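Local structure of high affinity transport system protein p37 (Mycoplasma hyorhinis, 3EKI) at residues A[69-72]-A[73-77]; A[361-364]-A[365-369]; A[354-357]-A[358-362]; A[79-82]-A[83-86]. The protein binds thiamine diphosphate outside the cell membrane as the lipoprotein component of a high-affinity transport system, and probably delivers it for uptake. All coordinates share one frame; numbering follows the deposited sequence.

Contact 1. Residues A[69-72]-A[73-77]; sequences INTF and LENFK
I69 and L73 stand one turn apart on helix 64-85, joined by a backbone hydrogen bond from L73 N to I69 O of 2.8 Å and, more loosely, by their side chains, whose atoms I69 CG1 and L73 CD1 lie 4.3 Å apart. L73 CG leans back toward the preceding turn and rests 3.2 Å from I69 O, so the isobutyl group lies against the carbonyl that its own N-H engages. At N70 the carbonyl accepts E74 N, while the amide end passes by L73 CD1 on the exposed side. T71 follows with the straightest of the four backbone bonds, N75 N to T71 O, at 173°. The T71 methyl CG2, anti to the backbone N, runs alongside N75 in the same direction and comes 3.8 Å from N75 ND2; that amide nitrogen is itself hydrogen-bonded to the backbone O of Q372. F72 carries the aromatic part. With CG anti to the backbone N in both F72 (chi1 168°) and F76, the two rings leave the helix side by side, and F72 CZ meets F76 CD2 at 3.6 Å. Their planes are inclined at 54° and their centroids lie 5.5 Å apart, an oblique i to i+4 aromatic pair. Buried on the inner face of the helix, the pair is wedged between other aromatic residues: F76 meets F364 of helix 354-369 edge to face, as well as F48 of strand 45-51, and F72 meets Y375, while I69 and L73 pack on V100 and F98 of strand 97-103, respectively.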
loop_
_atom_site.group_PDB
_atom_site.type_symbol
_atom_site.label_atom_id
_atom_site.label_comp_id
_atom_site.label_asym_id
_atom_site.label_seq_id
_atom_site.Cartn_x
_atom_site.Cartn_y
_atom_site.Cartn_z
ATOM N N ILE A 69 2.230 4.995 19.700
ATOM C CA ILE A 69 3.253 3.949 19.599
ATOM C C ILE A 69 3.628 3.402 20.974
ATOM O O ILE A 69 3.849 2.190 21.090
ATOM C CB ILE A 69 4.520 4.411 18.861
ATOM C CG1 ILE A 69 5.329 3.259 18.255
ATOM C CG2 ILE A 69 5.409 5.264 19.744
ATOM C CD1 ILE A 69 4.587 2.375 17.278
ATOM N N ASN A 70 3.656 4.273 21.967
ATOM C CA ASN A 70 3.931 3.803 23.332
ATOM C C ASN A 70 2.852 2.885 23.859
ATOM O O ASN A 70 3.106 1.864 24.516
ATOM C CB ASN A 70 4.158 5.023 24.251
ATOM C CG ASN A 70 5.510 5.628 23.904
ATOM O OD1 ASN A 70 6.385 4.926 23.391
ATOM N ND2 ASN A 70 5.683 6.910 24.196
ATOM N N THR A 71 1.576 3.163 23.614
ATOM C CA THR A 71 0.525 2.241 24.011
ATOM C C THR A 71 0.668 0.907 23.315
ATOM O O THR A 71 0.515 -0.181 23.854
ATOM C CB THR A 71 -0.871 2.800 23.655
ATOM O OG1 THR A 71 -1.112 3.967 24.448
ATOM C CG2 THR A 71 -1.940 1.771 23.977
ATOM N N PHE A 72 0.955 1.030 22.001
ATOM C CA PHE A 72 1.148 -0.194 21.233
ATOM C C PHE A 72 2.302 -1.022 21.822
ATOM O O PHE A 72 2.117 -2.222 21.972
ATOM C CB PHE A 72 1.423 0.133 19.771
ATOM C CG PHE A 72 1.928 -1.016 18.908
ATOM C CD1 PHE A 72 1.037 -1.930 18.406
ATOM C CD2 PHE A 72 3.281 -1.139 18.630
ATOM C CE1 PHE A 72 1.475 -2.974 17.604
ATOM C CE2 PHE A 72 3.730 -2.190 17.828
ATOM C CZ PHE A 72 2.818 -3.093 17.340
ATOM N N LEU A 73 3.416 -0.365 22.099
ATOM C CA LEU A 73 4.580 -1.132 22.582
ATOM C C LEU A 73 4.354 -1.804 23.924
ATOM O O LEU A 73 4.849 -2.912 24.174
ATOM C CB LEU A 73 5.787 -0.192 22.682
ATOM C CG LEU A 73 6.376 0.215 21.330
ATOM C CD1 LEU A 73 7.329 1.375 21.552
ATOM C CD2 LEU A 73 7.014 -0.967 20.626
ATOM N N GLU A 74 3.608 -1.127 24.786
ATOM C CA GLU A 74 3.258 -1.683 26.083
ATOM C C GLU A 74 2.333 -2.873 25.892
ATOM O O GLU A 74 2.570 -3.940 26.454
ATOM C CB GLU A 74 2.627 -0.636 27.003
ATOM C CG GLU A 74 2.106 -1.208 28.304
ATOM C CD GLU A 74 3.184 -1.559 29.318
ATOM O OE1 GLU A 74 4.362 -1.208 29.115
ATOM O OE2 GLU A 74 2.834 -2.210 30.328
ATOM N N ASN A 75 1.281 -2.748 25.068
ATOM C CA ASN A 75 0.416 -3.884 24.828
ATOM C C ASN A 75 1.161 -5.062 24.211
ATOM O O ASN A 75 0.887 -6.228 24.516
ATOM C CB ASN A 75 -0.701 -3.449 23.872
ATOM C CG ASN A 75 -1.721 -2.546 24.530
ATOM O OD1 ASN A 75 -1.715 -2.348 25.737
ATOM N ND2 ASN A 75 -2.629 -1.975 23.732
ATOM N N PHE A 76 2.100 -4.751 23.333
ATOM C CA PHE A 76 2.884 -5.765 22.655
ATOM C C PHE A 76 3.773 -6.536 23.629
ATOM O O PHE A 76 3.798 -7.763 23.643
ATOM C CB PHE A 76 3.786 -5.136 21.568
ATOM C CG PHE A 76 4.140 -6.112 20.466
ATOM C CD1 PHE A 76 5.127 -7.055 20.625
ATOM C CD2 PHE A 76 3.462 -6.076 19.259
ATOM C CE1 PHE A 76 5.426 -7.978 19.656
ATOM C CE2 PHE A 76 3.738 -7.006 18.295
ATOM C CZ PHE A 76 4.714 -7.962 18.469
ATOM N N LYS A 77 4.476 -5.740 24.437
ATOM C CA LYS A 77 5.345 -6.383 25.440
ATOM C C LYS A 77 4.581 -7.287 26.381
ATOM O O LYS A 77 5.016 -8.395 26.716
ATOM C CB LYS A 77 6.077 -5.286 26.202
ATOM C CG LYS A 77 6.958 -5.718 27.344
ATOM C CD LYS A 77 7.671 -4.547 28.023
ATOM C CE LYS A 77 6.708 -3.733 28.875
ATOM N NZ LYS A 77 7.394 -2.687 29.676
#

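Contact 2. Residues A[361-364]-A[365-369]; sequences VQTF and INLAK
Q362 and N366 are linked across one turn of the amphipathic helix 354-369 by a side-chain hydrogen bond, an i to i+4 amide pair on the more open flank of a helix in the periplasmic-binding-protein-like fold. Q362 NE2 gives its N-H to N366 OD1 at 2.9 Å, nearly straight at 165°. The acceptor lies in the amide plane of Q362, whereas the donor sits above the carbonyl plane of N366, away from the lone pairs; the two amide planes are turned 51° apart. A bend at chi2 of Q362 (62°) carries its amide forward along the helix to the next turn, and the same NE2 comes 3.6 Å from I365 CG2. The other end of the N366 amide is held as well, since ND2 is hydrogen-bonded to E79 OE2 of helix 64-85.

The opposite character prevails on the buried side. T363 and L367 face helix 64-85, where both touch F76, and T363 OG1 is satisfied by L359 O. F364 packs on L145 of strand 141-152, and its ring meets that of Y384. V361, whose branch CG1 approaches I365 CD1 at 4.0 Å, packs beyond the helix on A144 and L145 of the same strand. Regular backbone bonds run beneath both sides, and L367 CG closes the buried turn, lying 3.3 Å from T363 O, the carbonyl that L367 N also engages.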
loop_
_atom_site.group_PDB
_atom_site.type_symbol
_atom_site.label_atom_id
_atom_site.label_comp_id
_atom_site.label_asym_id
_atom_site.label_seq_id
_atom_site.Cartn_x
_atom_site.Cartn_y
_atom_site.Cartn_z
ATOM N N VAL A 361 5.269 -12.769 15.724
ATOM C CA VAL A 361 4.164 -12.878 14.741
ATOM C C VAL A 361 2.845 -13.125 15.438
ATOM O O VAL A 361 1.834 -12.463 15.191
ATOM C CB VAL A 361 4.471 -13.955 13.679
ATOM C CG1 VAL A 361 3.239 -14.274 12.839
ATOM C CG2 VAL A 361 5.623 -13.528 12.782
ATOM N N GLN A 362 2.777 -14.088 16.368
ATOM C CA GLN A 362 1.539 -14.416 17.045
ATOM C C GLN A 362 1.048 -13.270 17.909
ATOM O O GLN A 362 -0.169 -13.093 18.072
ATOM C CB GLN A 362 1.732 -15.666 17.914
ATOM C CG GLN A 362 0.415 -16.284 18.369
ATOM C CD GLN A 362 -0.417 -16.740 17.177
ATOM O OE1 GLN A 362 0.115 -17.478 16.361
ATOM N NE2 GLN A 362 -1.659 -16.292 17.140
ATOM N N THR A 363 2.000 -12.484 18.424
ATOM C CA THR A 363 1.603 -11.320 19.209
ATOM C C THR A 363 0.869 -10.291 18.325
ATOM O O THR A 363 -0.144 -9.733 18.772
ATOM C CB THR A 363 2.802 -10.697 19.935
ATOM O OG1 THR A 363 3.288 -11.660 20.888
ATOM C CG2 THR A 363 2.396 -9.464 20.719
ATOM N N PHE A 364 1.339 -10.061 17.112
ATOM C CA PHE A 364 0.618 -9.168 16.189
ATOM C C PHE A 364 -0.805 -9.694 15.989
ATOM O O PHE A 364 -1.774 -8.937 16.099
ATOM C CB PHE A 364 1.328 -9.008 14.841
ATOM C CG PHE A 364 2.381 -7.938 14.798
ATOM C CD1 PHE A 364 2.062 -6.599 14.701
ATOM C CD2 PHE A 364 3.721 -8.266 14.852
ATOM C CE1 PHE A 364 3.058 -5.642 14.643
ATOM C CE2 PHE A 364 4.720 -7.330 14.808
ATOM C CZ PHE A 364 4.393 -5.995 14.717
ATOM N N ILE A 365 -0.931 -10.974 15.700
ATOM C CA ILE A 365 -2.202 -11.631 15.415
ATOM C C ILE A 365 -3.155 -11.487 16.589
ATOM O O ILE A 365 -4.332 -11.108 16.463
ATOM C CB ILE A 365 -1.968 -13.101 15.034
ATOM C CG1 ILE A 365 -1.228 -13.248 13.705
ATOM C CG2 ILE A 365 -3.272 -13.873 15.009
ATOM C CD1 ILE A 365 -0.705 -14.627 13.362
ATOM N N ASN A 366 -2.627 -11.797 17.782
ATOM C CA ASN A 366 -3.484 -11.756 18.968
ATOM C C ASN A 366 -3.858 -10.335 19.342
ATOM O O ASN A 366 -4.979 -10.133 19.837
ATOM C CB ASN A 366 -2.805 -12.488 20.150
ATOM C CG ASN A 366 -2.651 -13.963 19.953
ATOM O OD1 ASN A 366 -3.071 -14.609 18.995
ATOM N ND2 ASN A 366 -1.998 -14.613 20.922
ATOM N N LEU A 367 -3.011 -9.335 19.141
ATOM C CA LEU A 367 -3.301 -7.943 19.426
ATOM C C LEU A 367 -4.446 -7.459 18.511
ATOM O O LEU A 367 -5.296 -6.692 18.963
ATOM C CB LEU A 367 -2.122 -6.991 19.252
ATOM C CG LEU A 367 -1.024 -6.997 20.322
ATOM C CD1 LEU A 367 0.058 -6.000 19.927
ATOM C CD2 LEU A 367 -1.560 -6.684 21.713
ATOM N N ALA A 368 -4.414 -7.894 17.267
ATOM C CA ALA A 368 -5.477 -7.519 16.324
ATOM C C ALA A 368 -6.779 -8.156 16.778
ATOM O O ALA A 368 -7.859 -7.558 16.841
ATOM C CB ALA A 368 -5.126 -7.924 14.895
ATOM N N LYS A 369 -6.703 -9.429 17.139
ATOM C CA LYS A 369 -7.910 -10.136 17.564
ATOM C C LYS A 369 -8.555 -9.464 18.771
ATOM O O LYS A 369 -9.780 -9.308 18.788
ATOM C CB LYS A 369 -7.594 -11.589 17.877
ATOM C CG LYS A 369 -8.749 -12.429 18.408
ATOM C CD LYS A 369 -8.350 -13.899 18.438
ATOM C CE LYS A 369 -8.212 -14.407 19.870
ATOM N NZ LYS A 369 -8.422 -15.882 19.952
#

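Contact 3. Residues A[354-357]-A[358-362]; sequences QLEQ and NLIVQ
The amide of N358 lies face-on to the carbonyl oxygen of Q354 in the first turns of helix 354-369, a regular alpha-helix whose start is marked by N353 OD1 accepting the N-H of E356. Q354 O sits over N358 CG at 3.3 Å, and ND2 is just as near, but with the oxygen above the amide plane the angle is too poor for a hydrogen bond; Q354 O is instead engaged by N358 N at 3.0 Å. The second flat group, the amide of Q357, on an extended chain, donates through NE2 to V352 O just ahead of the helix. The carboxylate of buried E356 is likewise carried on an extended chain to D43, a residue of a calcium site, whose backbone N-H is accepted by OE1.

Apolar contact between the turns runs through the stem of E356. Its CG, anti to the backbone N (chi1 -166°), comes 4.1 Å from I360 CD1, and the two side chains cross at a slant. I360 also packs on F76 and F80 of helix 64-85 and on I46 of strand 45-51. V361 N is hydrogen-bonded to Q357 O, and V361 CG2 rests 3.4 Å from that same oxygen.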
loop_
_atom_site.group_PDB
_atom_site.type_symbol
_atom_site.label_atom_id
_atom_site.label_comp_id
_atom_site.label_asym_id
_atom_site.label_seq_id
_atom_site.Cartn_x
_atom_site.Cartn_y
_atom_site.Cartn_z
ATOM N N GLN A 354 14.360 -17.957 15.931
ATOM C CA GLN A 354 13.124 -18.395 15.293
ATOM C C GLN A 354 11.932 -18.490 16.225
ATOM O O GLN A 354 10.814 -18.098 15.868
ATOM C CB GLN A 354 13.305 -19.774 14.629
ATOM C CG GLN A 354 12.729 -19.879 13.223
ATOM C CD GLN A 354 13.226 -21.087 12.448
ATOM O OE1 GLN A 354 12.439 -21.941 12.032
ATOM N NE2 GLN A 354 14.538 -21.170 12.242
ATOM N N LEU A 355 12.127 -19.002 17.437
ATOM C CA LEU A 355 11.080 -19.091 18.437
ATOM C C LEU A 355 10.576 -17.687 18.778
ATOM O O LEU A 355 9.360 -17.499 18.891
ATOM C CB LEU A 355 11.576 -19.770 19.718
ATOM C CG LEU A 355 12.091 -21.192 19.549
ATOM C CD1 LEU A 355 12.705 -21.687 20.860
ATOM C CD2 LEU A 355 10.979 -22.136 19.117
ATOM N N GLU A 356 11.511 -16.749 18.924
ATOM C CA GLU A 356 11.149 -15.351 19.195
ATOM C C GLU A 356 10.393 -14.737 18.020
ATOM O O GLU A 356 9.397 -14.027 18.234
ATOM C CB GLU A 356 12.405 -14.557 19.547
ATOM C CG GLU A 356 12.115 -13.191 20.163
ATOM C CD GLU A 356 13.345 -12.484 20.689
ATOM O OE1 GLU A 356 14.456 -12.969 20.371
ATOM O OE2 GLU A 356 13.218 -11.459 21.396
ATOM N N GLN A 357 10.838 -15.005 16.802
ATOM C CA GLN A 357 10.132 -14.477 15.618
ATOM C C GLN A 357 8.696 -14.949 15.605
ATOM O O GLN A 357 7.741 -14.190 15.420
ATOM C CB GLN A 357 10.845 -14.896 14.324
ATOM C CG GLN A 357 12.201 -14.301 14.051
ATOM C CD GLN A 357 12.715 -14.709 12.683
ATOM O OE1 GLN A 357 11.914 -14.883 11.770
ATOM N NE2 GLN A 357 14.013 -14.860 12.527
ATOM N N ASN A 358 8.466 -16.240 15.790
ATOM C CA ASN A 358 7.128 -16.791 15.775
ATOM C C ASN A 358 6.277 -16.237 16.905
ATOM O O ASN A 358 5.078 -16.004 16.729
ATOM C CB ASN A 358 7.153 -18.322 15.838
ATOM C CG ASN A 358 7.834 -18.937 14.628
ATOM O OD1 ASN A 358 7.875 -18.345 13.548
ATOM N ND2 ASN A 358 8.420 -20.123 14.788
ATOM N N LEU A 359 6.827 -15.990 18.095
ATOM C CA LEU A 359 6.059 -15.360 19.174
ATOM C C LEU A 359 5.710 -13.911 18.836
ATOM O O LEU A 359 4.628 -13.430 19.170
ATOM C CB LEU A 359 6.862 -15.404 20.466
ATOM C CG LEU A 359 6.868 -16.730 21.208
ATOM C CD1 LEU A 359 8.029 -16.687 22.198
ATOM C CD2 LEU A 359 5.566 -17.008 21.946
ATOM N N ILE A 360 6.607 -13.233 18.135
ATOM C CA ILE A 360 6.317 -11.844 17.729
ATOM C C ILE A 360 5.207 -11.869 16.682
ATOM O O ILE A 360 4.262 -11.061 16.798
ATOM C CB ILE A 360 7.597 -11.118 17.289
ATOM C CG1 ILE A 360 8.543 -10.828 18.475
ATOM C CG2 ILE A 360 7.303 -9.857 16.511
ATOM C CD1 ILE A 360 9.935 -10.384 18.031
ATOM N N VAL A 361 5.269 -12.769 15.724
ATOM C CA VAL A 361 4.164 -12.878 14.741
ATOM C C VAL A 361 2.845 -13.125 15.438
ATOM O O VAL A 361 1.834 -12.463 15.191
ATOM C CB VAL A 361 4.471 -13.955 13.679
ATOM C CG1 VAL A 361 3.239 -14.274 12.839
ATOM C CG2 VAL A 361 5.623 -13.528 12.782
ATOM N N GLN A 362 2.777 -14.088 16.368
ATOM C CA GLN A 362 1.539 -14.416 17.045
ATOM C C GLN A 362 1.048 -13.270 17.909
ATOM O O GLN A 362 -0.169 -13.093 18.072
ATOM C CB GLN A 362 1.732 -15.666 17.914
ATOM C CG GLN A 362 0.415 -16.284 18.369
ATOM C CD GLN A 362 -0.417 -16.740 17.177
ATOM O OE1 GLN A 362 0.115 -17.478 16.361
ATOM N NE2 GLN A 362 -1.659 -16.292 17.140
#

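Contact 4. Residues A[79-82]-A[83-86]; sequences EFNK and LKNA
E79 and L83 form an i to i+4 contact in the last turns of helix 64-85, in the periplasmic-binding-protein-like fold, with the carboxylate oxygen E79 OE2 lying 3.6 Å from L83 CD2. A bend at chi2 (63°) turns the carboxylate toward the next turn, where OE2 accepts a hydrogen bond from N366 ND2 of helix 354-369. K82 NZ is also near, at 3.7 Å from E79 OE2, in a long salt bridge, so the acid has two partners at the same oxygen, with the L83 methyl CD2 beside it.

The polar side chains of N81, K84 and N85 turn to residues 93-96. N81 ND2 donates to V96 O, while N81 OD1, 3.7 Å from K84 CD, has a hydrogen-bonding partner outside these two turns. K84 NZ donates to N85 OD1 at 2.8 Å and to F93 O, with a weak, long ion pair to D95 in addition. The N85 amide is engaged at both ends, since ND2 is hydrogen-bonded to D95 OD1. Buried F80 approaches K84 CB through its CE1, and its ring meets F98 edge to face.

Among main-chain acceptors, E79 O, F80 O and N81 O receive L83 N, K84 N and N85 N; beyond them L83 O accepts N87 ND2 and K84 O is bonded to T90 OG1. A86 N to K82 O is weak and bent at 132°, and A86 CB sits 3.3 Å from K82 O.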
loop_
_atom_site.group_PDB
_atom_site.type_symbol
_atom_site.label_atom_id
_atom_site.label_comp_id
_atom_site.label_asym_id
_atom_site.label_seq_id
_atom_site.Cartn_x
_atom_site.Cartn_y
_atom_site.Cartn_z
ATOM N N GLU A 79 1.584 -8.930 25.933
ATOM C CA GLU A 79 1.109 -10.132 25.274
ATOM C C GLU A 79 2.254 -11.055 24.883
ATOM O O GLU A 79 2.141 -12.256 25.064
ATOM C CB GLU A 79 0.287 -9.756 24.034
ATOM C CG GLU A 79 -0.221 -10.911 23.192
ATOM C CD GLU A 79 -1.199 -11.843 23.873
ATOM O OE1 GLU A 79 -1.859 -11.380 24.822
ATOM O OE2 GLU A 79 -1.350 -13.022 23.499
ATOM N N PHE A 80 3.326 -10.456 24.361
ATOM C CA PHE A 80 4.479 -11.257 23.968
ATOM C C PHE A 80 4.949 -12.069 25.186
ATOM O O PHE A 80 5.238 -13.245 25.022
ATOM C CB PHE A 80 5.628 -10.444 23.383
ATOM C CG PHE A 80 6.913 -11.222 23.153
ATOM C CD1 PHE A 80 7.899 -11.376 24.124
ATOM C CD2 PHE A 80 7.126 -11.832 21.931
ATOM C CE1 PHE A 80 9.015 -12.132 23.921
ATOM C CE2 PHE A 80 8.274 -12.554 21.676
ATOM C CZ PHE A 80 9.209 -12.672 22.677
ATOM N N ASN A 81 5.171 -11.359 26.290
ATOM C CA ASN A 81 5.841 -12.108 27.381
ATOM C C ASN A 81 4.889 -13.103 28.008
ATOM O O ASN A 81 5.296 -14.146 28.529
ATOM C CB ASN A 81 6.463 -11.146 28.395
ATOM C CG ASN A 81 7.747 -10.550 27.861
ATOM O OD1 ASN A 81 8.747 -11.200 27.588
ATOM N ND2 ASN A 81 7.754 -9.237 27.645
ATOM N N LYS A 82 3.587 -12.805 27.944
ATOM C CA LYS A 82 2.621 -13.823 28.391
ATOM C C LYS A 82 2.728 -15.092 27.583
ATOM O O LYS A 82 2.786 -16.198 28.105
ATOM C CB LYS A 82 1.216 -13.214 28.339
ATOM C CG LYS A 82 0.119 -14.163 28.813
ATOM C CD LYS A 82 -1.196 -13.858 28.097
ATOM C CE LYS A 82 -2.001 -15.116 27.798
ATOM N NZ LYS A 82 -2.249 -15.278 26.327
ATOM N N LEU A 83 2.757 -14.966 26.249
ATOM C CA LEU A 83 2.906 -16.124 25.387
ATOM C C LEU A 83 4.206 -16.867 25.621
ATOM O O LEU A 83 4.264 -18.095 25.685
ATOM C CB LEU A 83 2.893 -15.679 23.916
ATOM C CG LEU A 83 1.595 -15.164 23.336
ATOM C CD1 LEU A 83 1.811 -14.952 21.838
ATOM C CD2 LEU A 83 0.453 -16.127 23.583
ATOM N N LYS A 84 5.254 -16.056 25.735
ATOM C CA LYS A 84 6.594 -16.558 25.959
ATOM C C LYS A 84 6.648 -17.414 27.227
ATOM O O LYS A 84 7.201 -18.514 27.218
ATOM C CB LYS A 84 7.588 -15.411 26.101
ATOM C CG LYS A 84 9.010 -15.851 26.451
ATOM C CD LYS A 84 9.670 -14.739 27.230
ATOM C CE LYS A 84 10.995 -15.100 27.832
ATOM N NZ LYS A 84 10.812 -15.832 29.095
ATOM N N ASN A 85 6.083 -16.869 28.297
ATOM C CA ASN A 85 6.219 -17.537 29.600
ATOM C C ASN A 85 5.218 -18.646 29.849
ATOM O O ASN A 85 5.395 -19.410 30.800
ATOM C CB ASN A 85 6.151 -16.452 30.694
ATOM C CG ASN A 85 7.463 -15.674 30.704
ATOM O OD1 ASN A 85 8.538 -16.283 30.608
ATOM N ND2 ASN A 85 7.387 -14.355 30.804
ATOM N N ALA A 86 4.201 -18.775 29.015
ATOM C CA ALA A 86 3.226 -19.845 29.109
ATOM C C ALA A 86 3.686 -21.139 28.449
ATOM O O ALA A 86 2.935 -22.106 28.510
ATOM C CB ALA A 86 1.934 -19.391 28.457
#

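In the fold
Two helices carry all four contacts: contact 1 and then contact 4 along helix 64-85, and, much later in the chain, contact 3 and then contact 2 along helix 354-369. The centres of contacts 1 and 4 lie about 14 Å apart, those of contacts 2 and 3 about 11 Å. The helices pack on each other, so that contact 2 lies about 12 Å from both contacts 1 and 4. F76 and F80 of the first helix fit against I360, T363 and L359 of the second, joining early and late parts of the chain in one lobe. A calcium ion is bound close to contact 3. Thiamine diphosphate is about 13 Å from the F364 side chain, which places this packing outside the ligand's immediate surroundings.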